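Local coordinates for coat protein (Sulfolobus turreted icosahedral virus, PDB 2BBD) that forms, as coat protein, probably the main shell of an icosahedral archaeal virus, with a structure pointing to common ancestry with eukaryotic and bacterial viruses, at residues 29-34 and 155-160; 218-223 and 299-304; 258-263 and 272-277. All blocks are in the same frame, centred on the assembly; numbering follows the deposited sequence.

Contact 1 of 3, residues 29-34 and 155-160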
loop_
_atom_site.group_PDB
_atom_site.type_symbol
_atom_site.label_atom_id
_atom_site.label_comp_id
_atom_site.label_asym_id
_atom_site.label_seq_id
_atom_site.Cartn_x
_atom_site.Cartn_y
_atom_site.Cartn_z
ATOM N N PHE A 29 -5.567 -21.674 -0.200
ATOM C CA PHE A 29 -4.492 -20.706 -0.075
ATOM C C PHE A 29 -5.008 -19.458 -0.796
ATOM O O PHE A 29 -5.807 -19.565 -1.730
ATOM C CB PHE A 29 -3.211 -21.227 -0.744
ATOM C CG PHE A 29 -2.381 -22.129 0.140
ATOM C CD1 PHE A 29 -0.995 -22.184 -0.012
ATOM C CD2 PHE A 29 -2.977 -22.923 1.121
ATOM C CE1 PHE A 29 -0.210 -23.018 0.802
ATOM C CE2 PHE A 29 -2.203 -23.761 1.939
ATOM C CZ PHE A 29 -0.821 -23.807 1.778
ATOM N N ILE A 30 -4.554 -18.286 -0.367
ATOM C CA ILE A 30 -5.000 -17.024 -0.957
ATOM C C ILE A 30 -3.856 -16.256 -1.614
ATOM O O ILE A 30 -2.840 -15.990 -0.976
ATOM C CB ILE A 30 -5.644 -16.131 0.135
ATOM C CG1 ILE A 30 -6.895 -16.826 0.689
ATOM C CG2 ILE A 30 -5.958 -14.741 -0.424
ATOM C CD1 ILE A 30 -7.441 -16.197 1.975
ATOM N N ARG A 31 -4.021 -15.909 -2.885
ATOM C CA ARG A 31 -2.998 -15.156 -3.602
ATOM C C ARG A 31 -3.277 -13.658 -3.490
ATOM O O ARG A 31 -2.350 -12.841 -3.429
ATOM C CB ARG A 31 -2.947 -15.587 -5.065
ATOM C CG ARG A 31 -2.463 -17.023 -5.267
ATOM C CD ARG A 31 -2.452 -17.359 -6.733
ATOM N NE ARG A 31 -1.404 -16.610 -7.419
ATOM C CZ ARG A 31 -0.113 -16.916 -7.344
ATOM N NH1 ARG A 31 0.277 -17.959 -6.624
ATOM N NH2 ARG A 31 0.789 -16.176 -7.971
ATOM N N LYS A 32 -4.553 -13.286 -3.460
ATOM C CA LYS A 32 -4.882 -11.882 -3.302
ATOM C C LYS A 32 -6.321 -11.590 -2.894
ATOM O O LYS A 32 -7.200 -12.449 -2.960
ATOM C CB LYS A 32 -4.524 -11.092 -4.570
ATOM C CG LYS A 32 -5.467 -11.221 -5.749
ATOM C CD LYS A 32 -5.079 -10.198 -6.837
ATOM C CE LYS A 32 -5.971 -10.282 -8.080
ATOM N NZ LYS A 32 -7.368 -9.824 -7.826
ATOM N N ILE A 33 -6.533 -10.366 -2.437
ATOM C CA ILE A 33 -7.845 -9.911 -2.030
ATOM C C ILE A 33 -8.120 -8.590 -2.729
ATOM O O ILE A 33 -7.294 -7.679 -2.710
ATOM C CB ILE A 33 -7.925 -9.688 -0.507
ATOM C CG1 ILE A 33 -7.725 -11.022 0.227
ATOM C CG2 ILE A 33 -9.258 -9.058 -0.146
ATOM C CD1 ILE A 33 -7.572 -10.865 1.741
ATOM N N ARG A 34 -9.280 -8.490 -3.353
ATOM C CA ARG A 34 -9.660 -7.269 -4.039
ATOM C C ARG A 34 -10.812 -6.604 -3.298
ATOM O O ARG A 34 -11.744 -7.275 -2.839
ATOM C CB ARG A 34 -10.086 -7.571 -5.473
ATOM C CG ARG A 34 -10.725 -6.384 -6.171
ATOM C CD ARG A 34 -11.297 -6.771 -7.524
ATOM N NE ARG A 34 -10.257 -7.063 -8.502
ATOM C CZ ARG A 34 -10.498 -7.536 -9.721
ATOM N NH1 ARG A 34 -11.750 -7.772 -10.104
ATOM N NH2 ARG A 34 -9.494 -7.760 -10.560
ATOM N N THR A 155 -8.844 -14.143 -4.540
ATOM C CA THR A 155 -8.194 -15.011 -5.503
ATOM C C THR A 155 -7.550 -16.132 -4.684
ATOM O O THR A 155 -6.697 -15.880 -3.837
ATOM C CB THR A 155 -7.111 -14.275 -6.308
ATOM O OG1 THR A 155 -7.716 -13.277 -7.141
ATOM C CG2 THR A 155 -6.360 -15.265 -7.185
ATOM N N TYR A 156 -7.993 -17.362 -4.921
ATOM C CA TYR A 156 -7.470 -18.518 -4.204
ATOM C C TYR A 156 -6.556 -19.344 -5.077
ATOM O O TYR A 156 -6.447 -19.124 -6.276
ATOM C CB TYR A 156 -8.602 -19.450 -3.757
ATOM C CG TYR A 156 -9.479 -18.922 -2.658
ATOM C CD1 TYR A 156 -10.753 -18.436 -2.931
ATOM C CD2 TYR A 156 -9.052 -18.946 -1.336
ATOM C CE1 TYR A 156 -11.586 -17.994 -1.908
ATOM C CE2 TYR A 156 -9.871 -18.503 -0.308
ATOM C CZ TYR A 156 -11.135 -18.029 -0.599
ATOM O OH TYR A 156 -11.933 -17.565 0.419
ATOM N N GLU A 157 -5.896 -20.299 -4.447
ATOM C CA GLU A 157 -5.055 -21.246 -5.153
ATOM C C GLU A 157 -5.231 -22.542 -4.379
ATOM O O GLU A 157 -5.049 -22.586 -3.156
ATOM C CB GLU A 157 -3.577 -20.850 -5.166
ATOM C CG GLU A 157 -2.776 -21.687 -6.162
ATOM C CD GLU A 157 -1.293 -21.365 -6.171
ATOM O OE1 GLU A 157 -0.932 -20.171 -6.150
ATOM O OE2 GLU A 157 -0.485 -22.313 -6.217
ATOM N N ARG A 158 -5.628 -23.585 -5.090
ATOM C CA ARG A 158 -5.820 -24.870 -4.464
ATOM C C ARG A 158 -4.463 -25.561 -4.403
ATOM O O ARG A 158 -3.988 -26.129 -5.388
ATOM C CB ARG A 158 -6.827 -25.699 -5.262
ATOM C CG ARG A 158 -6.990 -27.103 -4.739
ATOM C CD ARG A 158 -8.247 -27.758 -5.275
ATOM N NE ARG A 158 -8.220 -29.202 -5.053
ATOM C CZ ARG A 158 -7.491 -30.049 -5.775
ATOM N NH1 ARG A 158 -6.732 -29.591 -6.766
ATOM N NH2 ARG A 158 -7.517 -31.350 -5.507
ATOM N N VAL A 159 -3.838 -25.482 -3.238
ATOM C CA VAL A 159 -2.535 -26.084 -3.019
ATOM C C VAL A 159 -2.729 -27.396 -2.272
ATOM O O VAL A 159 -3.219 -27.421 -1.140
ATOM C CB VAL A 159 -1.630 -25.135 -2.210
ATOM C CG1 VAL A 159 -0.256 -25.737 -2.041
ATOM C CG2 VAL A 159 -1.527 -23.796 -2.935
ATOM N N THR A 160 -2.353 -28.486 -2.924
ATOM C CA THR A 160 -2.503 -29.815 -2.345
ATOM C C THR A 160 -1.325 -30.198 -1.462
ATOM O O THR A 160 -0.243 -29.619 -1.558
ATOM C CB THR A 160 -2.651 -30.867 -3.453
ATOM O OG1 THR A 160 -1.466 -30.872 -4.261
ATOM C CG2 THR A 160 -3.851 -30.530 -4.336
HETATM O O HOH W 1 -5.116 -24.836 -0.828
HETATM O O HOH W 2 -8.850 -11.066 -6.000
#
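Two residues, R31 and K32, stand opposite the single T155, a classic beta bulge that interrupts the antiparallel pairing. The carbonyl O of T155 takes a firm bond from R31 N (2.8 Å) and a weak, longer one from K32 N, while T155 N returns a nearly straight bond to K32 O (174°). The register accordingly slips by one residue between the non-hydrogen-bonded pair I30–Y156 and the pair K32–T155. Before the bulge, F29 and E157 form a hydrogen-bonded pair, firm from E157 N to F29 O (2.8 Å) and weak in the reverse direction.

At the bulge R31 points toward the opposite strand. Its chain bends at chi3 (69°), bringing NH1 to 2.6 Å from E157 OE1 in a salt bridge. NH1 meets the oxygen almost head-on to its C-O bond, the oxygen being tilted from the guanidinium plane; guanidinium and carboxylate planes are 38° apart. E157's other oxygen, OE2, is bridged to R122 and hydrogen-bonded to G1 N. Farther on, V159 sets CB over one face of the F29 ring, 3.8 Å from the centroid, a CH-pi contact, with CG2 against CD1. On the other face of the sheet, I30 CG1 meets CD2 and CE2 of Y156 obliquely (CG1 to CE2 3.6 Å), the two side chains pointing the same way. One water accepts from F29 N and V159 N; another joins K32 NZ, which also pairs with E117, to T155 OG1, which also bonds T5.

Strand 145-158 lies between strands 2-13 and 29-43 in a five-strand antiparallel sheet, and strand 108-123 flanks 29-43 beyond.

Contact 2 of 3, residues 218-223 and 299-304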
loop_
_atom_site.group_PDB
_atom_site.type_symbol
_atom_site.label_atom_id
_atom_site.label_comp_id
_atom_site.label_asym_id
_atom_site.label_seq_id
_atom_site.Cartn_x
_atom_site.Cartn_y
_atom_site.Cartn_z
ATOM N N VAL A 218 4.440 13.238 -0.205
ATOM C CA VAL A 218 4.527 14.335 0.740
ATOM C C VAL A 218 3.305 15.251 0.719
ATOM O O VAL A 218 2.774 15.574 -0.337
ATOM C CB VAL A 218 5.812 15.146 0.445
ATOM C CG1 VAL A 218 6.002 16.215 1.469
ATOM C CG2 VAL A 218 7.011 14.202 0.434
ATOM N N ILE A 219 2.868 15.671 1.898
ATOM C CA ILE A 219 1.703 16.534 2.005
ATOM C C ILE A 219 2.057 17.948 2.452
ATOM O O ILE A 219 2.708 18.152 3.483
ATOM C CB ILE A 219 0.674 15.968 3.019
ATOM C CG1 ILE A 219 0.231 14.560 2.609
ATOM C CG2 ILE A 219 -0.526 16.903 3.111
ATOM C CD1 ILE A 219 -0.443 14.468 1.253
ATOM N N ASN A 220 1.607 18.918 1.667
ATOM C CA ASN A 220 1.821 20.338 1.943
ATOM C C ASN A 220 0.517 20.819 2.600
ATOM O O ASN A 220 -0.573 20.509 2.114
ATOM C CB ASN A 220 2.087 21.065 0.614
ATOM C CG ASN A 220 2.243 22.566 0.769
ATOM O OD1 ASN A 220 1.287 23.278 1.084
ATOM N ND2 ASN A 220 3.455 23.060 0.526
ATOM N N SER A 221 0.631 21.565 3.700
ATOM C CA SER A 221 -0.547 22.050 4.430
ATOM C C SER A 221 -1.490 22.945 3.627
ATOM O O SER A 221 -2.632 23.155 4.023
ATOM C CB SER A 221 -0.123 22.791 5.703
ATOM O OG SER A 221 0.433 24.060 5.398
ATOM N N THR A 222 -1.022 23.471 2.501
ATOM C CA THR A 222 -1.858 24.334 1.666
ATOM C C THR A 222 -2.363 23.632 0.407
ATOM O O THR A 222 -3.554 23.650 0.107
ATOM C CB THR A 222 -1.093 25.614 1.216
ATOM O OG1 THR A 222 -0.889 26.476 2.343
ATOM C CG2 THR A 222 -1.876 26.366 0.152
ATOM N N SER A 223 -1.448 23.013 -0.326
ATOM C CA SER A 223 -1.801 22.343 -1.568
ATOM C C SER A 223 -2.000 20.837 -1.439
ATOM O O SER A 223 -2.271 20.167 -2.431
ATOM C CB SER A 223 -0.717 22.615 -2.603
ATOM O OG SER A 223 0.525 22.168 -2.107
ATOM N N LEU A 299 13.143 19.022 0.877
ATOM C CA LEU A 299 11.818 19.579 0.623
ATOM C C LEU A 299 11.775 21.101 0.520
ATOM O O LEU A 299 12.430 21.795 1.288
ATOM C CB LEU A 299 10.851 19.139 1.730
ATOM C CG LEU A 299 10.712 17.644 2.009
ATOM C CD1 LEU A 299 9.786 17.439 3.201
ATOM C CD2 LEU A 299 10.175 16.935 0.784
ATOM N N GLN A 300 10.970 21.602 -0.419
ATOM C CA GLN A 300 10.791 23.041 -0.644
ATOM C C GLN A 300 9.996 23.694 0.486
ATOM O O GLN A 300 10.046 24.908 0.671
ATOM C CB GLN A 300 10.032 23.277 -1.945
ATOM C CG GLN A 300 10.714 22.777 -3.206
ATOM C CD GLN A 300 11.795 23.724 -3.677
ATOM O OE1 GLN A 300 12.981 23.538 -3.383
ATOM N NE2 GLN A 300 11.388 24.764 -4.398
ATOM N N ASN A 301 9.241 22.886 1.223
ATOM C CA ASN A 301 8.413 23.372 2.332
ATOM C C ASN A 301 8.408 22.335 3.460
ATOM O O ASN A 301 8.703 21.160 3.233
ATOM C CB ASN A 301 6.960 23.602 1.866
ATOM C CG ASN A 301 6.799 24.840 0.965
ATOM O OD1 ASN A 301 7.082 25.956 1.383
ATOM N ND2 ASN A 301 6.333 24.634 -0.270
ATOM N N GLN A 302 8.079 22.764 4.674
ATOM C CA GLN A 302 8.021 21.821 5.782
ATOM C C GLN A 302 6.726 21.046 5.586
ATOM O O GLN A 302 5.637 21.619 5.644
ATOM C CB GLN A 302 7.998 22.546 7.126
ATOM C CG GLN A 302 7.976 21.588 8.315
ATOM C CD GLN A 302 8.168 22.293 9.644
ATOM O OE1 GLN A 302 9.119 23.055 9.820
ATOM N NE2 GLN A 302 7.271 22.038 10.588
ATOM N N ASP A 303 6.846 19.747 5.338
ATOM C CA ASP A 303 5.670 18.918 5.103
ATOM C C ASP A 303 5.661 17.652 5.936
ATOM O O ASP A 303 6.608 17.349 6.662
ATOM C CB ASP A 303 5.586 18.471 3.637
ATOM C CG ASP A 303 5.723 19.615 2.650
ATOM O OD1 ASP A 303 5.153 20.696 2.894
ATOM O OD2 ASP A 303 6.392 19.412 1.615
ATOM N N ASN A 304 4.573 16.905 5.802
ATOM C CA ASN A 304 4.459 15.636 6.482
ATOM C C ASN A 304 4.753 14.601 5.402
ATOM O O ASN A 304 4.281 14.720 4.269
ATOM C CB ASN A 304 3.063 15.482 7.079
ATOM C CG ASN A 304 2.847 16.405 8.270
ATOM O OD1 ASN A 304 3.776 16.673 9.033
ATOM N ND2 ASN A 304 1.623 16.886 8.438
HETATM O O HOH W 3 3.194 22.471 4.290
#
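The amides of N220 and N301 stand almost perpendicular, their planes 85° apart, with the two ND2 atoms 3.4 Å from each other. Two donors cannot bond one another; both turn to the carboxylate of D229, N220 ND2 to OD2 and N301 ND2 to OD1, which probably accounts for their closeness. The D303 carboxylate is inclined 52° to the N220 amide, and its OD1 approaches N220 CA. N220 OD1 accepts from T222 N (2.7 Å), an Asx turn, and from S223 N, which lies above the carbonyl plane. N220, its CG anti to the backbone N, thus links the turn, through OD1, to D229, through ND2.

Backbone pairing is short. I219 and N304 form one antiparallel hydrogen-bonded pair: I219 N to N304 O is 2.9 Å and nearly straight at 176°, and N304 N to I219 O is 3.2 Å. A water bridges S221 N and Q302 O just past it. V218 CG2 reaches L299 CD2 at 4.2 Å.

The contact lies where strands 210-219 and 303-313 meet in the mixed sheet; N304 OD1 bonds N192 N of strand 182-193 on the far side of 303-313, while L299 ends a strand of the four-strand sheet.

Contact 3 of 3, residues 258-263 and 272-277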
loop_
_atom_site.group_PDB
_atom_site.type_symbol
_atom_site.label_atom_id
_atom_site.label_comp_id
_atom_site.label_asym_id
_atom_site.label_seq_id
_atom_site.Cartn_x
_atom_site.Cartn_y
_atom_site.Cartn_z
ATOM N N GLN A 258 8.244 6.435 -14.548
ATOM C CA GLN A 258 7.579 6.561 -15.840
ATOM C C GLN A 258 7.973 5.392 -16.729
ATOM O O GLN A 258 7.134 4.777 -17.386
ATOM C CB GLN A 258 7.995 7.868 -16.509
ATOM C CG GLN A 258 7.425 8.096 -17.897
ATOM C CD GLN A 258 6.069 8.757 -17.863
ATOM O OE1 GLN A 258 5.904 9.829 -17.268
ATOM N NE2 GLN A 258 5.086 8.132 -18.503
ATOM N N ALA A 259 9.264 5.091 -16.749
ATOM C CA ALA A 259 9.770 3.999 -17.565
ATOM C C ALA A 259 9.296 2.677 -16.987
ATOM O O ALA A 259 8.759 1.832 -17.699
ATOM C CB ALA A 259 11.292 4.041 -17.606
ATOM N N GLU A 260 9.485 2.516 -15.684
ATOM C CA GLU A 260 9.101 1.295 -15.002
ATOM C C GLU A 260 7.606 0.969 -15.042
ATOM O O GLU A 260 7.222 -0.122 -15.458
ATOM C CB GLU A 260 9.568 1.352 -13.544
ATOM C CG GLU A 260 9.064 0.200 -12.687
ATOM C CD GLU A 260 9.917 -1.053 -12.797
ATOM O OE1 GLU A 260 10.291 -1.438 -13.928
ATOM O OE2 GLU A 260 10.206 -1.661 -11.742
ATOM N N TYR A 261 6.772 1.915 -14.614
ATOM C CA TYR A 261 5.323 1.712 -14.550
ATOM C C TYR A 261 4.535 2.194 -15.748
ATOM O O TYR A 261 3.314 2.031 -15.800
ATOM C CB TYR A 261 4.788 2.370 -13.285
ATOM C CG TYR A 261 5.438 1.808 -12.059
ATOM C CD1 TYR A 261 5.113 0.533 -11.607
ATOM C CD2 TYR A 261 6.439 2.510 -11.393
ATOM C CE1 TYR A 261 5.765 -0.039 -10.526
ATOM C CE2 TYR A 261 7.105 1.948 -10.305
ATOM C CZ TYR A 261 6.760 0.668 -9.880
ATOM O OH TYR A 261 7.419 0.089 -8.825
ATOM N N GLN A 262 5.236 2.806 -16.698
ATOM C CA GLN A 262 4.625 3.300 -17.917
ATOM C C GLN A 262 3.438 4.209 -17.653
ATOM O O GLN A 262 2.365 4.055 -18.239
ATOM C CB GLN A 262 4.231 2.108 -18.784
ATOM C CG GLN A 262 5.401 1.142 -18.949
ATOM C CD GLN A 262 4.984 -0.247 -19.398
ATOM O OE1 GLN A 262 5.723 -1.216 -19.207
ATOM N NE2 GLN A 262 3.803 -0.353 -20.002
ATOM N N VAL A 263 3.646 5.172 -16.767
ATOM C CA VAL A 263 2.608 6.124 -16.423
ATOM C C VAL A 263 3.262 7.341 -15.776
ATOM O O VAL A 263 4.306 7.228 -15.129
ATOM C CB VAL A 263 1.566 5.487 -15.446
ATOM C CG1 VAL A 263 2.206 5.217 -14.104
ATOM C CG2 VAL A 263 0.363 6.395 -15.299
ATOM N N ILE A 272 8.183 6.241 -6.310
ATOM C CA ILE A 272 8.465 4.895 -5.844
ATOM C C ILE A 272 9.935 4.531 -6.020
ATOM O O ILE A 272 10.537 4.801 -7.062
ATOM C CB ILE A 272 7.627 3.857 -6.594
ATOM C CG1 ILE A 272 6.143 4.012 -6.216
ATOM C CG2 ILE A 272 8.145 2.463 -6.276
ATOM C CD1 ILE A 272 5.198 3.139 -7.021
ATOM N N ILE A 273 10.503 3.922 -4.987
ATOM C CA ILE A 273 11.888 3.478 -5.020
ATOM C C ILE A 273 11.927 1.966 -5.118
ATOM O O ILE A 273 11.639 1.274 -4.140
ATOM C CB ILE A 273 12.672 3.849 -3.732
ATOM C CG1 ILE A 273 12.822 5.361 -3.607
ATOM C CG2 ILE A 273 14.028 3.159 -3.738
ATOM C CD1 ILE A 273 11.589 6.041 -3.066
ATOM N N ASP A 274 12.264 1.447 -6.293
ATOM C CA ASP A 274 12.382 0.005 -6.454
ATOM C C ASP A 274 13.816 -0.330 -6.081
ATOM O O ASP A 274 14.743 -0.102 -6.857
ATOM C CB ASP A 274 12.088 -0.415 -7.896
ATOM C CG ASP A 274 10.620 -0.272 -8.255
ATOM O OD1 ASP A 274 10.216 0.803 -8.735
ATOM O OD2 ASP A 274 9.866 -1.239 -8.040
ATOM N N PHE A 275 13.986 -0.860 -4.875
ATOM C CA PHE A 275 15.299 -1.200 -4.352
ATOM C C PHE A 275 16.190 -2.068 -5.239
ATOM O O PHE A 275 17.393 -1.823 -5.315
ATOM C CB PHE A 275 15.141 -1.822 -2.964
ATOM C CG PHE A 275 14.522 -0.886 -1.957
ATOM C CD1 PHE A 275 15.211 0.243 -1.523
ATOM C CD2 PHE A 275 13.232 -1.112 -1.471
ATOM C CE1 PHE A 275 14.628 1.143 -0.616
ATOM C CE2 PHE A 275 12.638 -0.228 -0.571
ATOM C CZ PHE A 275 13.340 0.907 -0.141
ATOM N N ARG A 276 15.622 -3.057 -5.923
ATOM C CA ARG A 276 16.432 -3.921 -6.780
ATOM C C ARG A 276 17.153 -3.128 -7.865
ATOM O O ARG A 276 18.110 -3.615 -8.463
ATOM C CB ARG A 276 15.580 -5.006 -7.438
ATOM C CG ARG A 276 14.556 -4.471 -8.408
ATOM C CD ARG A 276 13.949 -5.589 -9.244
ATOM N NE ARG A 276 12.849 -5.103 -10.075
ATOM C CZ ARG A 276 12.926 -4.057 -10.897
ATOM N NH1 ARG A 276 14.056 -3.366 -11.016
ATOM N NH2 ARG A 276 11.862 -3.694 -11.604
ATOM N N LYS A 277 16.687 -1.913 -8.123
ATOM C CA LYS A 277 17.308 -1.063 -9.131
ATOM C C LYS A 277 18.565 -0.394 -8.580
ATOM O O LYS A 277 19.303 0.257 -9.319
ATOM C CB LYS A 277 16.333 0.024 -9.600
ATOM C CG LYS A 277 15.179 -0.462 -10.458
ATOM C CD LYS A 277 14.317 0.716 -10.871
ATOM C CE LYS A 277 13.088 0.295 -11.660
ATOM N NZ LYS A 277 13.418 -0.299 -12.985
#
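E260, on the last turn of its helix, points toward strand 272-274 and the 3-10 turn at 275-277, and spreads its carboxylate between two cations. Its CG is anti to the backbone N and the chain then bends at chi2 (84°), bringing OE2 to 2.6 Å from R276 NH2 in a salt bridge. The carboxylate and guanidinium planes are 81° apart, so this is a single-point contact rather than a flat, two-pronged pairing. K277 supplies the second charge: its NZ makes a weak bond of 3.5 Å to E260 OE1, while its CE runs beside OE2. One acid thus pairs with two bases, which would probably offset the proximity of two acids, E260 OE2 and D274 OD2 being 3.7 Å apart.

Y261 follows, its ring covered on one face by E260 CG, 3.5 Å above the plane and over the ring centre. The phenol and D274 come together from opposite directions, and OH donates to D274 OD1 (2.9 Å) on the syn lone pair; ring and carboxylate planes are inclined by 34°. D274 OD2 forms a salt bridge with R213, so both carboxylate oxygens have partners. I272 crosses the Y261 side chain at about a right angle, placing CD1 4.0 Å from CE2 and CG2 3.6 Å from OH.

The contact joins the end of helix 250-261 to strand 270-284, the outermost strand of the mixed sheet within the chain. Strand 210-219 is its neighbour there and sends R213 against Y261 and L215 against I272; from helix 79-89, Y88 also packs on I272.

Contact 1 closes before the other two open along the chain, and it belongs to a separate five-strand antiparallel sheet. Its centre is about 40 Å from that of contact 2, on the opposite side of the chain's centre, and about 27 Å from that of contact 3. Contacts 2 and 3 are closer, with centres about 23 Å apart and nearest atoms about 10 Å apart. Both reach the mixed sheet, where strands 210-219 and 270-284 are neighbours, and contact 3 falls in sequence between the two segments of contact 2. The mixed sheet draws strands from both the early and the late part of the chain, and the fold is beta-rich, as expected for the double jelly-roll capsid proteins of this lineage.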